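PDB 1ZJ8: probable ferredoxin-dependent nitrite reductase NirA from Mycobacterium tuberculosis, which catalyses the ferredoxin-dependent six-electron reduction of sulfite to sulfide, using a siroheme and a [4Fe-4S] cluster, for the biosynthesis of sulfur-containing amino acids and cofactors. Local coordinates for residues Val109-Gly113 / Gly114-Ala118; Ala300-Lys303 / Phe304-Asp308; Glu316-Thr320 / Glu321-Arg325; Gly366-Leu369 / Thr370-Asp374. One frame throughout, in Å; residues are numbered along the deposited sequence.

Interaction 1. Residues Val109-Gly113 / Gly114-Ala118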
loop_
_atom_site.group_PDB
_atom_site.type_symbol
_atom_site.label_atom_id
_atom_site.label_comp_id
_atom_site.label_asym_id
_atom_site.label_seq_id
_atom_site.Cartn_x
_atom_site.Cartn_y
_atom_site.Cartn_z
ATOM N N VAL A 109 5.925 -1.646 10.506
ATOM C CA VAL A 109 6.016 -3.060 10.804
ATOM C C VAL A 109 5.654 -3.868 9.573
ATOM O O VAL A 109 4.600 -3.653 8.975
ATOM C CB VAL A 109 5.093 -3.462 11.960
ATOM C CG1 VAL A 109 5.315 -4.921 12.329
ATOM C CG2 VAL A 109 5.335 -2.556 13.180
ATOM N N ARG A 110 6.538 -4.797 9.207
ATOM C CA ARG A 110 6.358 -5.655 8.039
ATOM C C ARG A 110 5.379 -6.800 8.329
ATOM O O ARG A 110 5.632 -7.617 9.229
ATOM C CB ARG A 110 7.713 -6.228 7.657
ATOM C CG ARG A 110 7.747 -6.877 6.317
ATOM C CD ARG A 110 8.928 -7.810 6.153
ATOM N NE ARG A 110 8.849 -8.400 4.827
ATOM C CZ ARG A 110 9.357 -7.854 3.731
ATOM N NH1 ARG A 110 10.069 -6.735 3.788
ATOM N NH2 ARG A 110 9.187 -8.449 2.560
ATOM N N CYS A 111 4.277 -6.857 7.580
ATOM C CA CYS A 111 3.252 -7.875 7.768
ATOM C C CYS A 111 2.895 -8.593 6.468
ATOM O O CYS A 111 1.768 -8.470 5.959
ATOM C CB CYS A 111 1.985 -7.235 8.314
ATOM S SG CYS A 111 2.207 -6.358 9.842
ATOM N N ASP A 112 3.834 -9.372 5.947
ATOM C CA ASP A 112 3.614 -10.063 4.683
ATOM C C ASP A 112 2.312 -10.836 4.767
ATOM O O ASP A 112 2.039 -11.504 5.772
ATOM C CB ASP A 112 4.807 -10.947 4.327
ATOM C CG ASP A 112 6.098 -10.134 4.229
ATOM O OD1 ASP A 112 6.531 -9.851 3.098
ATOM O OD2 ASP A 112 6.639 -9.710 5.283
ATOM N N GLY A 113 1.492 -10.681 3.731
ATOM C CA GLY A 113 0.170 -11.297 3.663
ATOM C C GLY A 113 -0.858 -10.793 4.669
ATOM O O GLY A 113 -1.933 -11.400 4.807
ATOM N N GLY A 114 -0.522 -9.705 5.379
ATOM C CA GLY A 114 -1.388 -9.103 6.410
ATOM C C GLY A 114 -1.601 -9.914 7.678
ATOM O O GLY A 114 -2.267 -9.454 8.582
ATOM N N ALA A 115 -0.989 -11.089 7.780
ATOM C CA ALA A 115 -1.479 -12.129 8.685
ATOM C C ALA A 115 -0.849 -12.070 10.067
ATOM O O ALA A 115 0.354 -12.129 10.167
ATOM C CB ALA A 115 -1.235 -13.492 8.061
ATOM N N LEU A 116 -1.674 -11.997 11.117
ATOM C CA LEU A 116 -1.211 -11.895 12.507
ATOM C C LEU A 116 -2.020 -12.775 13.450
ATOM O O LEU A 116 -3.171 -13.080 13.174
ATOM C CB LEU A 116 -1.339 -10.465 13.021
ATOM C CG LEU A 116 -0.758 -9.325 12.182
ATOM C CD1 LEU A 116 -1.198 -7.971 12.731
ATOM C CD2 LEU A 116 0.782 -9.418 12.108
ATOM N N SER A 117 -1.410 -13.169 14.569
ATOM C CA SER A 117 -2.114 -13.884 15.625
ATOM C C SER A 117 -2.765 -12.863 16.541
ATOM O O SER A 117 -2.534 -11.671 16.403
ATOM C CB SER A 117 -1.158 -14.772 16.431
ATOM O OG SER A 117 -0.228 -14.011 17.197
ATOM N N ALA A 118 -3.569 -13.327 17.481
ATOM C CA ALA A 118 -4.152 -12.422 18.450
ATOM C C ALA A 118 -3.056 -11.847 19.335
ATOM O O ALA A 118 -3.057 -10.661 19.631
ATOM C CB ALA A 118 -5.182 -13.149 19.284
#
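Gly114 folds back on Cys111, and its amide nitrogen donates a hydrogen bond to Cys111 O over 2.7 Å. That bond closes a four-residue turn with Asp112 and Gly113 at its corners. Asp112 has an extended backbone and Gly113 a positive phi (67°), as in a type II beta turn. Gly114 also keeps a positive phi, so two glycines in a row take the chain through conformations in which glycine is favoured.

The Cys111 side chain points toward the strand that follows. With SG anti to the carbonyl carbon (chi1 -57°), its sulfur is 4.1 Å from Leu116 CD2. This is a loose apolar touch between the two limbs of the turn, and Leu116 goes on to pack against Leu121 and Leu124 of helix 118-131. Cys111 N bonds to Asn143 OD1, and the other end of that amide, ND2, reaches the siroheme.

Arg110, just before the turn, forms a salt bridge with its corner residue Asp112, NE to OD2 at 2.6 Å, though both hydrogen bonds in it, this one and NH2 to OD1, are weak.

Beyond the turn, Gly114 and Leu116 pair with Phe386 and Ile384, and Ser117 caps helix 118-131 through Ala120 N. This is a type II turn in the connection between two antiparallel sheets, carrying the chain from strand 104-109 of one to edge strand 115-116 of the other.

Interaction 2. Residues Ala300-Lys303 / Phe304-Asp308. With SRM (siroheme), chain E.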
loop_
_atom_site.group_PDB
_atom_site.type_symbol
_atom_site.label_atom_id
_atom_site.label_comp_id
_atom_site.label_asym_id
_atom_site.label_seq_id
_atom_site.Cartn_x
_atom_site.Cartn_y
_atom_site.Cartn_z
ATOM N N ALA A 300 14.320 4.831 -12.111
ATOM C CA ALA A 300 15.019 3.654 -11.599
ATOM C C ALA A 300 14.132 2.410 -11.488
ATOM O O ALA A 300 14.640 1.291 -11.463
ATOM C CB ALA A 300 15.635 3.988 -10.235
ATOM N N ARG A 301 12.818 2.605 -11.441
ATOM C CA ARG A 301 11.882 1.525 -11.112
ATOM C C ARG A 301 11.624 0.559 -12.258
ATOM O O ARG A 301 11.753 0.915 -13.438
ATOM C CB ARG A 301 10.557 2.123 -10.643
ATOM C CG ARG A 301 10.763 2.943 -9.406
ATOM C CD ARG A 301 9.613 2.909 -8.495
ATOM N NE ARG A 301 9.237 1.565 -8.100
ATOM C CZ ARG A 301 8.240 1.316 -7.265
ATOM N NH1 ARG A 301 7.571 2.319 -6.725
ATOM N NH2 ARG A 301 7.926 0.073 -6.941
ATOM N N LEU A 302 11.228 -0.657 -11.896
ATOM C CA LEU A 302 11.102 -1.726 -12.861
ATOM C C LEU A 302 10.137 -1.393 -14.003
ATOM O O LEU A 302 10.376 -1.782 -15.149
ATOM C CB LEU A 302 10.673 -3.009 -12.166
ATOM C CG LEU A 302 10.557 -4.257 -13.053
ATOM C CD1 LEU A 302 11.882 -4.510 -13.756
ATOM C CD2 LEU A 302 10.138 -5.469 -12.230
ATOM N N LYS A 303 9.060 -0.671 -13.708
ATOM C CA LYS A 303 8.085 -0.285 -14.748
ATOM C C LYS A 303 8.742 0.310 -16.016
ATOM O O LYS A 303 8.282 0.077 -17.135
ATOM C CB LYS A 303 7.017 0.680 -14.166
ATOM C CG LYS A 303 7.561 1.953 -13.490
ATOM C CD LYS A 303 6.419 2.884 -13.017
ATOM C CE LYS A 303 6.880 4.345 -12.857
ATOM N NZ LYS A 303 5.854 5.262 -12.302
ATOM N N PHE A 304 9.817 1.068 -15.818
ATOM C CA PHE A 304 10.527 1.747 -16.906
ATOM C C PHE A 304 11.272 0.739 -17.825
ATOM O O PHE A 304 11.104 0.745 -19.072
ATOM C CB PHE A 304 11.509 2.793 -16.316
ATOM C CG PHE A 304 10.827 3.979 -15.646
ATOM C CD1 PHE A 304 10.126 4.918 -16.397
ATOM C CD2 PHE A 304 10.907 4.164 -14.265
ATOM C CE1 PHE A 304 9.501 6.002 -15.786
ATOM C CE2 PHE A 304 10.282 5.264 -13.643
ATOM C CZ PHE A 304 9.577 6.174 -14.405
ATOM N N LEU A 305 12.088 -0.112 -17.195
ATOM C CA LEU A 305 12.779 -1.214 -17.869
ATOM C C LEU A 305 11.819 -2.031 -18.714
ATOM O O LEU A 305 12.138 -2.413 -19.850
ATOM C CB LEU A 305 13.427 -2.128 -16.820
ATOM C CG LEU A 305 14.418 -3.215 -17.260
ATOM C CD1 LEU A 305 15.572 -2.616 -18.060
ATOM C CD2 LEU A 305 14.955 -3.985 -16.042
ATOM N N ILE A 306 10.641 -2.293 -18.144
ATOM C CA ILE A 306 9.587 -3.055 -18.825
ATOM C C ILE A 306 8.967 -2.246 -19.947
ATOM O O ILE A 306 8.550 -2.812 -20.953
ATOM C CB ILE A 306 8.456 -3.483 -17.866
ATOM C CG1 ILE A 306 9.012 -4.270 -16.662
ATOM C CG2 ILE A 306 7.400 -4.285 -18.622
ATOM C CD1 ILE A 306 9.716 -5.573 -17.008
ATOM N N LYS A 307 8.891 -0.925 -19.772
ATOM C CA LYS A 307 8.415 -0.059 -20.862
ATOM C C LYS A 307 9.376 -0.100 -22.071
ATOM O O LYS A 307 8.942 -0.251 -23.213
ATOM C CB LYS A 307 8.216 1.385 -20.412
ATOM C CG LYS A 307 7.182 2.116 -21.256
ATOM C CD LYS A 307 7.540 3.577 -21.426
ATOM C CE LYS A 307 6.386 4.358 -22.017
ATOM N NZ LYS A 307 6.559 5.803 -21.748
ATOM N N ASP A 308 10.676 0.018 -21.801
ATOM C CA ASP A 308 11.694 0.003 -22.850
ATOM C C ASP A 308 11.794 -1.353 -23.568
ATOM O O ASP A 308 11.592 -1.421 -24.783
ATOM C CB ASP A 308 13.052 0.412 -22.257
ATOM C CG ASP A 308 13.099 1.885 -21.895
ATOM O OD1 ASP A 308 12.485 2.683 -22.646
ATOM O OD2 ASP A 308 13.743 2.245 -20.873
HETATM FE FE SRM E . 4.535 5.172 -0.121
HETATM C CHA SRM E . 7.120 7.399 0.054
HETATM C CHB SRM E . 3.280 6.429 2.718
HETATM C CHC SRM E . 2.102 3.016 -0.268
HETATM C CHD SRM E . 4.459 5.524 -3.557
HETATM N NA SRM E . 5.192 6.487 1.234
HETATM C C1A SRM E . 6.331 7.214 1.209
HETATM C C2A SRM E . 6.691 7.820 2.531
HETATM C CMA SRM E . 7.699 6.954 3.222
HETATM C CDA SRM E . 7.098 9.263 2.418
HETATM C CEA SRM E . 8.545 9.634 2.504
HETATM O O3A SRM E . 9.320 9.201 1.646
HETATM O O4A SRM E . 8.965 10.357 3.420
HETATM C C3A SRM E . 5.369 7.766 3.218
HETATM C CAA SRM E . 5.438 7.428 4.669
HETATM C CBA SRM E . 5.547 8.774 5.334
HETATM C CCA SRM E . 4.894 8.760 6.678
HETATM O O1A SRM E . 3.813 8.148 6.818
HETATM O O2A SRM E . 5.468 9.347 7.627
HETATM C C4A SRM E . 4.573 6.836 2.368
HETATM N NB SRM E . 3.069 4.711 1.105
HETATM C C1B SRM E . 2.678 5.261 2.257
HETATM C C2B SRM E . 1.590 4.520 2.981
HETATM C CMB SRM E . 1.759 4.472 4.474
HETATM C CDB SRM E . 0.304 5.212 2.679
HETATM C CEB SRM E . -0.942 4.680 3.292
HETATM O O3B SRM E . -1.585 5.310 4.159
HETATM O O4B SRM E . -1.316 3.572 2.910
HETATM C C3B SRM E . 1.684 3.189 2.266
HETATM C CAB SRM E . 2.698 2.291 2.924
HETATM C CBB SRM E . 2.418 0.843 2.664
HETATM C CCB SRM E . 3.567 -0.002 3.134
HETATM O O1B SRM E . 3.496 -0.632 4.186
HETATM O O2B SRM E . 4.591 -0.109 2.467
HETATM C C4B SRM E . 2.309 3.629 0.969
HETATM N NC SRM E . 3.433 4.528 -1.571
HETATM C C1C SRM E . 2.580 3.487 -1.482
HETATM C C2C SRM E . 1.938 3.189 -2.676
HETATM C CDC SRM E . 0.760 2.309 -2.931
HETATM C CEC SRM E . 0.921 0.858 -3.168
HETATM O O3C SRM E . 2.031 0.311 -2.978
HETATM O O4C SRM E . -0.090 0.264 -3.568
HETATM C C3C SRM E . 2.602 3.963 -3.580
HETATM C CAC SRM E . 2.200 3.902 -5.017
HETATM C CBC SRM E . 2.491 2.666 -5.841
HETATM C CCC SRM E . 3.946 2.699 -6.276
HETATM O O1C SRM E . 4.869 2.519 -5.437
HETATM O O2C SRM E . 4.168 2.938 -7.491
HETATM C C4C SRM E . 3.538 4.707 -2.910
HETATM N ND SRM E . 5.792 5.976 -1.489
HETATM C C1D SRM E . 5.446 6.149 -2.775
HETATM C C2D SRM E . 6.261 7.151 -3.335
HETATM C CAD SRM E . 6.616 7.190 -4.811
HETATM C CBD SRM E . 7.866 6.503 -5.266
HETATM C CCD SRM E . 8.248 6.366 -6.712
HETATM O O1D SRM E . 8.281 5.206 -7.179
HETATM O O2D SRM E . 8.518 7.375 -7.417
HETATM C C3D SRM E . 7.113 7.572 -2.328
HETATM C CDD SRM E . 8.424 8.278 -2.542
HETATM C CED SRM E . 9.681 7.565 -2.989
HETATM O O3D SRM E . 9.761 6.336 -2.974
HETATM O O4D SRM E . 10.671 8.197 -3.386
HETATM C C4D SRM E . 6.813 6.836 -1.193
#
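Arg301 starts out against Phe304, its CB lying 4.2 Å from CD2 of the ring, and then turns away toward the siroheme. CG and CD pass alongside one propionate, CD close to its O1D, with NE 3.9 Å from that O1D. The bend at chi3 (56°) swings the guanidinium round so that NH1 lands between two propionates of the cofactor. NH1 bonds to O1D of the siroheme over 3.0 Å in a nearly straight line (174°), and to its O1C, also at 3.0 Å, with more of a bend. Both oxygens approach the guanidinium at its edge. NH2 serves a third carboxylate, that of Asp235, through a salt bridge.

Next to this pocket the helix begins: Phe304 N bonds to Arg301 O, and Ile306 N to Leu302 O at 3.0 Å. Lys303 runs beside Phe304 in the same direction, with CE 3.6 Å from the ring atom CZ and NZ bonded to Asn261 O. Leu302 packs on Leu305 and Ile306 within the helix, and on Phe288 of helix 277-291.

One cationic group thus faces three carboxylates, which would be expected to favour their ionised forms and to fix the cofactor's propionates against the start of helix 302-309.

Interaction 3. Residues Glu316-Thr320 / Glu321-Arg325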
loop_
_atom_site.group_PDB
_atom_site.type_symbol
_atom_site.label_atom_id
_atom_site.label_comp_id
_atom_site.label_asym_id
_atom_site.label_seq_id
_atom_site.Cartn_x
_atom_site.Cartn_y
_atom_site.Cartn_z
ATOM N N GLU A 316 12.186 -13.635 -22.283
ATOM C CA GLU A 316 13.386 -14.233 -22.844
ATOM C C GLU A 316 14.558 -14.194 -21.863
ATOM O O GLU A 316 15.192 -15.217 -21.604
ATOM C CB GLU A 316 13.767 -13.450 -24.104
ATOM C CG GLU A 316 14.971 -13.978 -24.850
ATOM C CD GLU A 316 14.626 -15.178 -25.728
ATOM O OE1 GLU A 316 14.977 -15.144 -26.942
ATOM O OE2 GLU A 316 13.994 -16.142 -25.210
ATOM N N VAL A 317 14.842 -13.006 -21.336
ATOM C CA VAL A 317 15.980 -12.798 -20.427
ATOM C C VAL A 317 15.798 -13.531 -19.111
ATOM O O VAL A 317 16.775 -13.983 -18.496
ATOM C CB VAL A 317 16.195 -11.285 -20.082
ATOM C CG1 VAL A 317 17.156 -11.104 -18.888
ATOM C CG2 VAL A 317 16.670 -10.488 -21.320
ATOM N N LEU A 318 14.548 -13.608 -18.666
ATOM C CA LEU A 318 14.222 -14.296 -17.425
ATOM C C LEU A 318 14.518 -15.777 -17.614
ATOM O O LEU A 318 15.283 -16.357 -16.842
ATOM C CB LEU A 318 12.749 -14.042 -17.037
ATOM C CG LEU A 318 12.185 -14.665 -15.744
ATOM C CD1 LEU A 318 12.708 -13.971 -14.466
ATOM C CD2 LEU A 318 10.677 -14.658 -15.792
ATOM N N GLU A 319 13.947 -16.363 -18.666
ATOM C CA GLU A 319 14.075 -17.806 -18.935
ATOM C C GLU A 319 15.486 -18.272 -19.290
ATOM O O GLU A 319 15.883 -19.356 -18.874
ATOM C CB GLU A 319 13.140 -18.225 -20.062
ATOM C CG GLU A 319 11.700 -18.145 -19.699
ATOM C CD GLU A 319 10.812 -18.230 -20.904
ATOM O OE1 GLU A 319 11.345 -18.150 -22.029
ATOM O OE2 GLU A 319 9.581 -18.369 -20.726
ATOM N N THR A 320 16.230 -17.480 -20.058
ATOM C CA THR A 320 17.518 -17.943 -20.565
ATOM C C THR A 320 18.703 -17.580 -19.677
ATOM O O THR A 320 19.639 -18.359 -19.558
ATOM C CB THR A 320 17.790 -17.451 -21.991
ATOM O OG1 THR A 320 17.822 -16.011 -22.007
ATOM C CG2 THR A 320 16.720 -17.993 -22.946
ATOM N N GLU A 321 18.672 -16.418 -19.046
ATOM C CA GLU A 321 19.799 -16.017 -18.218
ATOM C C GLU A 321 19.650 -16.441 -16.768
ATOM O O GLU A 321 20.645 -16.738 -16.125
ATOM C CB GLU A 321 20.025 -14.507 -18.321
ATOM C CG GLU A 321 20.111 -14.015 -19.768
ATOM C CD GLU A 321 20.580 -12.581 -19.877
ATOM O OE1 GLU A 321 21.264 -12.109 -18.937
ATOM O OE2 GLU A 321 20.264 -11.937 -20.905
ATOM N N TYR A 322 18.425 -16.480 -16.243
ATOM C CA TYR A 322 18.219 -16.733 -14.793
ATOM C C TYR A 322 17.570 -18.104 -14.453
ATOM O O TYR A 322 18.098 -18.827 -13.613
ATOM C CB TYR A 322 17.479 -15.542 -14.146
ATOM C CG TYR A 322 18.337 -14.300 -14.127
ATOM C CD1 TYR A 322 18.375 -13.444 -15.225
ATOM C CD2 TYR A 322 19.153 -14.006 -13.030
ATOM C CE1 TYR A 322 19.178 -12.313 -15.222
ATOM C CE2 TYR A 322 19.973 -12.872 -13.018
ATOM C CZ TYR A 322 19.978 -12.034 -14.117
ATOM O OH TYR A 322 20.767 -10.911 -14.127
ATOM N N LEU A 323 16.459 -18.465 -15.098
ATOM C CA LEU A 323 15.805 -19.756 -14.818
ATOM C C LEU A 323 16.496 -20.920 -15.523
ATOM O O LEU A 323 16.403 -22.064 -15.067
ATOM C CB LEU A 323 14.325 -19.752 -15.230
ATOM C CG LEU A 323 13.364 -18.871 -14.425
ATOM C CD1 LEU A 323 11.988 -18.841 -15.082
ATOM C CD2 LEU A 323 13.247 -19.328 -12.974
ATOM N N LYS A 324 17.165 -20.621 -16.642
ATOM C CA LYS A 324 17.696 -21.632 -17.561
ATOM C C LYS A 324 16.606 -22.608 -18.008
ATOM O O LYS A 324 16.888 -23.781 -18.228
ATOM C CB LYS A 324 18.860 -22.413 -16.946
ATOM C CG LYS A 324 19.867 -21.593 -16.158
ATOM C CD LYS A 324 20.614 -20.574 -17.017
ATOM C CE LYS A 324 22.006 -20.281 -16.434
ATOM N NZ LYS A 324 21.986 -20.027 -14.971
ATOM N N ARG A 325 15.368 -22.145 -18.144
ATOM C CA ARG A 325 14.286 -23.009 -18.646
ATOM C C ARG A 325 13.066 -22.202 -19.103
ATOM O O ARG A 325 12.871 -21.064 -18.666
ATOM C CB ARG A 325 13.842 -24.001 -17.570
ATOM C CG ARG A 325 12.919 -23.384 -16.549
ATOM C CD ARG A 325 12.830 -24.185 -15.274
ATOM N NE ARG A 325 12.076 -23.450 -14.260
ATOM C CZ ARG A 325 10.751 -23.297 -14.263
ATOM N NH1 ARG A 325 9.994 -23.824 -15.221
ATOM N NH2 ARG A 325 10.177 -22.611 -13.288
#
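Leu318 O takes two amides from the next turn. Leu323 N comes in almost straight, at 3.0 Å and 168°, and Tyr322 N lies at 3.2 Å, above the carbonyl plane. The first is a pi-type bond spanning five residues, the second an ordinary alpha-helical one, and Glu321 N bonds to Val317 O in the same alpha pattern just before. Further back, Thr320 OG1 donates to Glu316 O at 2.8 Å; its chi1 of 61° sets the hydroxyl between backbone nitrogen and carbonyl, within reach of the carbonyl one turn earlier. At the far end Arg325 N makes a weak bond to Glu319 O.

Around this backbone, the Glu321 side chain crosses that of Val317, bringing OE2 to 3.8 Å from CG1, and OE1 bonds to Tyr291 OH. The Tyr322 ring presents its edge to Val317 O, 3.7 Å from CD1, and its hydroxyl reaches Asp290 OD2. Glu319 sends OE2 to Arg315 and to Leu327 N. On the inner side, Leu318 CG lies 4.2 Å from Leu323 CD1, and the Leu318 side chain also meets Ala283 and Val284 of helix 277-291.

Lys324 then leaves the helix with positive phi, in the left-handed region. A positive-phi residue right after the last turn is a common helix C-terminal feature; here a pi-type turn precedes it, and the two finish helix 311-323 where that helix packs on helix 277-291.

Interaction 4. Residues Gly366-Leu369 / Thr370-Asp374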
loop_
_atom_site.group_PDB
_atom_site.type_symbol
_atom_site.label_atom_id
_atom_site.label_comp_id
_atom_site.label_asym_id
_atom_site.label_seq_id
_atom_site.Cartn_x
_atom_site.Cartn_y
_atom_site.Cartn_z
ATOM N N GLY A 366 -3.260 2.257 19.401
ATOM C CA GLY A 366 -2.780 1.198 20.281
ATOM C C GLY A 366 -3.954 0.659 21.050
ATOM O O GLY A 366 -4.228 -0.534 20.994
ATOM N N THR A 367 -4.662 1.554 21.737
ATOM C CA THR A 367 -5.840 1.189 22.525
ATOM C C THR A 367 -6.820 0.375 21.726
ATOM O O THR A 367 -7.432 -0.557 22.277
ATOM C CB THR A 367 -6.617 2.420 23.018
ATOM O OG1 THR A 367 -5.760 3.197 23.851
ATOM C CG2 THR A 367 -7.862 2.021 23.815
ATOM N N ILE A 368 -7.005 0.732 20.450
ATOM C CA ILE A 368 -7.970 0.020 19.616
ATOM C C ILE A 368 -7.470 -1.372 19.233
ATOM O O ILE A 368 -8.217 -2.355 19.327
ATOM C CB ILE A 368 -8.371 0.818 18.373
ATOM C CG1 ILE A 368 -9.350 1.914 18.790
ATOM C CG2 ILE A 368 -9.047 -0.098 17.328
ATOM C CD1 ILE A 368 -9.703 2.869 17.686
ATOM N N LEU A 369 -6.216 -1.455 18.797
ATOM C CA LEU A 369 -5.645 -2.740 18.401
ATOM C C LEU A 369 -5.687 -3.720 19.574
ATOM O O LEU A 369 -5.957 -4.924 19.403
ATOM C CB LEU A 369 -4.193 -2.564 17.903
ATOM C CG LEU A 369 -4.009 -1.827 16.569
ATOM C CD1 LEU A 369 -2.537 -1.549 16.268
ATOM C CD2 LEU A 369 -4.601 -2.629 15.428
ATOM N N THR A 370 -5.423 -3.202 20.771
ATOM C CA THR A 370 -5.421 -4.051 21.946
ATOM C C THR A 370 -6.854 -4.444 22.229
ATOM O O THR A 370 -7.134 -5.604 22.536
ATOM C CB THR A 370 -4.703 -3.402 23.143
ATOM O OG1 THR A 370 -3.396 -3.004 22.718
ATOM C CG2 THR A 370 -4.529 -4.398 24.303
ATOM N N ALA A 371 -7.764 -3.490 22.069
ATOM C CA ALA A 371 -9.194 -3.755 22.282
ATOM C C ALA A 371 -9.715 -4.888 21.382
ATOM O O ALA A 371 -10.504 -5.742 21.836
ATOM C CB ALA A 371 -9.986 -2.488 22.066
ATOM N N VAL A 372 -9.265 -4.876 20.124
ATOM C CA VAL A 372 -9.637 -5.890 19.133
ATOM C C VAL A 372 -9.069 -7.262 19.526
ATOM O O VAL A 372 -9.725 -8.290 19.350
ATOM C CB VAL A 372 -9.124 -5.525 17.689
ATOM C CG1 VAL A 372 -9.335 -6.696 16.715
ATOM C CG2 VAL A 372 -9.786 -4.259 17.154
ATOM N N ALA A 373 -7.855 -7.273 20.062
ATOM C CA ALA A 373 -7.240 -8.529 20.488
ATOM C C ALA A 373 -8.082 -9.241 21.541
ATOM O O ALA A 373 -8.216 -10.467 21.490
ATOM C CB ALA A 373 -5.828 -8.290 20.995
ATOM N N ASP A 374 -8.668 -8.478 22.466
ATOM C CA ASP A 374 -9.518 -9.054 23.533
ATOM C C ASP A 374 -10.874 -9.523 23.014
ATOM O O ASP A 374 -11.427 -10.531 23.495
ATOM C CB ASP A 374 -9.672 -8.062 24.700
ATOM C CG ASP A 374 -8.329 -7.734 25.351
ATOM O OD1 ASP A 374 -7.518 -8.677 25.505
ATOM O OD2 ASP A 374 -8.056 -6.546 25.661
#
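Thr370 grips Gly366 O twice. Its amide nitrogen makes the regular helical bond at 2.9 Å, and its hydroxyl OG1 adds a second at 3.1 Å. The rotamer allows this: chi1 of -53° places OG1 beside the backbone nitrogen, facing back along the helix to the preceding turn. The two donors approach differently, the amide nearly in line with the carbonyl bond and the hydroxyl from well above the carbonyl plane.

Val372 fills the same two positions as Thr370: CG1 stands anti to the backbone nitrogen (chi1 171°), and CG2 sits where Thr370 has its hydroxyl, 3.3 Å from Ile368 O. The same branch comes to 4.2 Å from Ile368 CG2. The two branched residues, one turn apart, touch each other, and both meet Leu414. Ala371 CB, short and without torsions to set, sits against Thr367 O, while Ala373 CB lies 3.7 Å from Leu369 O. Leu369 holds its chain extended past CG and reaches Leu121 of helix 118-131, where Val372 joins it.

Thr367 OG1 bonds to Asp134 OD2, and Asp374 OD1 forms a salt bridge with Arg122 NH1.

Amides of Ala371, Val372 and Ala373 bond to Thr367, Ile368 and Leu369 in the ordinary helical sequence. Chemically, then, the four carbonyls from Gly366 to Leu369 are all taken up by amides of the next turn, and the Thr370 hydroxyl finds its partner within the helix as well. This is consistent with the largely apolar contact that Leu369 and Val372 make with Leu121, beside which Asp374 adds an ion pair to Arg122.

How the interactions relate
From the N terminus, interaction 1 closes a beta turn between two sheets, interactions 2 and 3 each span turns of the successive helices 302-309 and 311-323, and interaction 4 does so in helix 366-379. All are local and in series; none nests in or crosses another. Interactions 1 and 4 touch, with Ala118 O 3.9 Å from Ala373 CB, and helix 118-131 packs with both. Interactions 2 and 3, centres about 18 Å apart, share helix 277-291 as a neighbour. Interaction 2 binds the siroheme directly, and in interaction 1 the side chain of Cys111 is about 8 Å from the siroheme. Interactions 3 and 4 are about 48 Å apart, centre to centre.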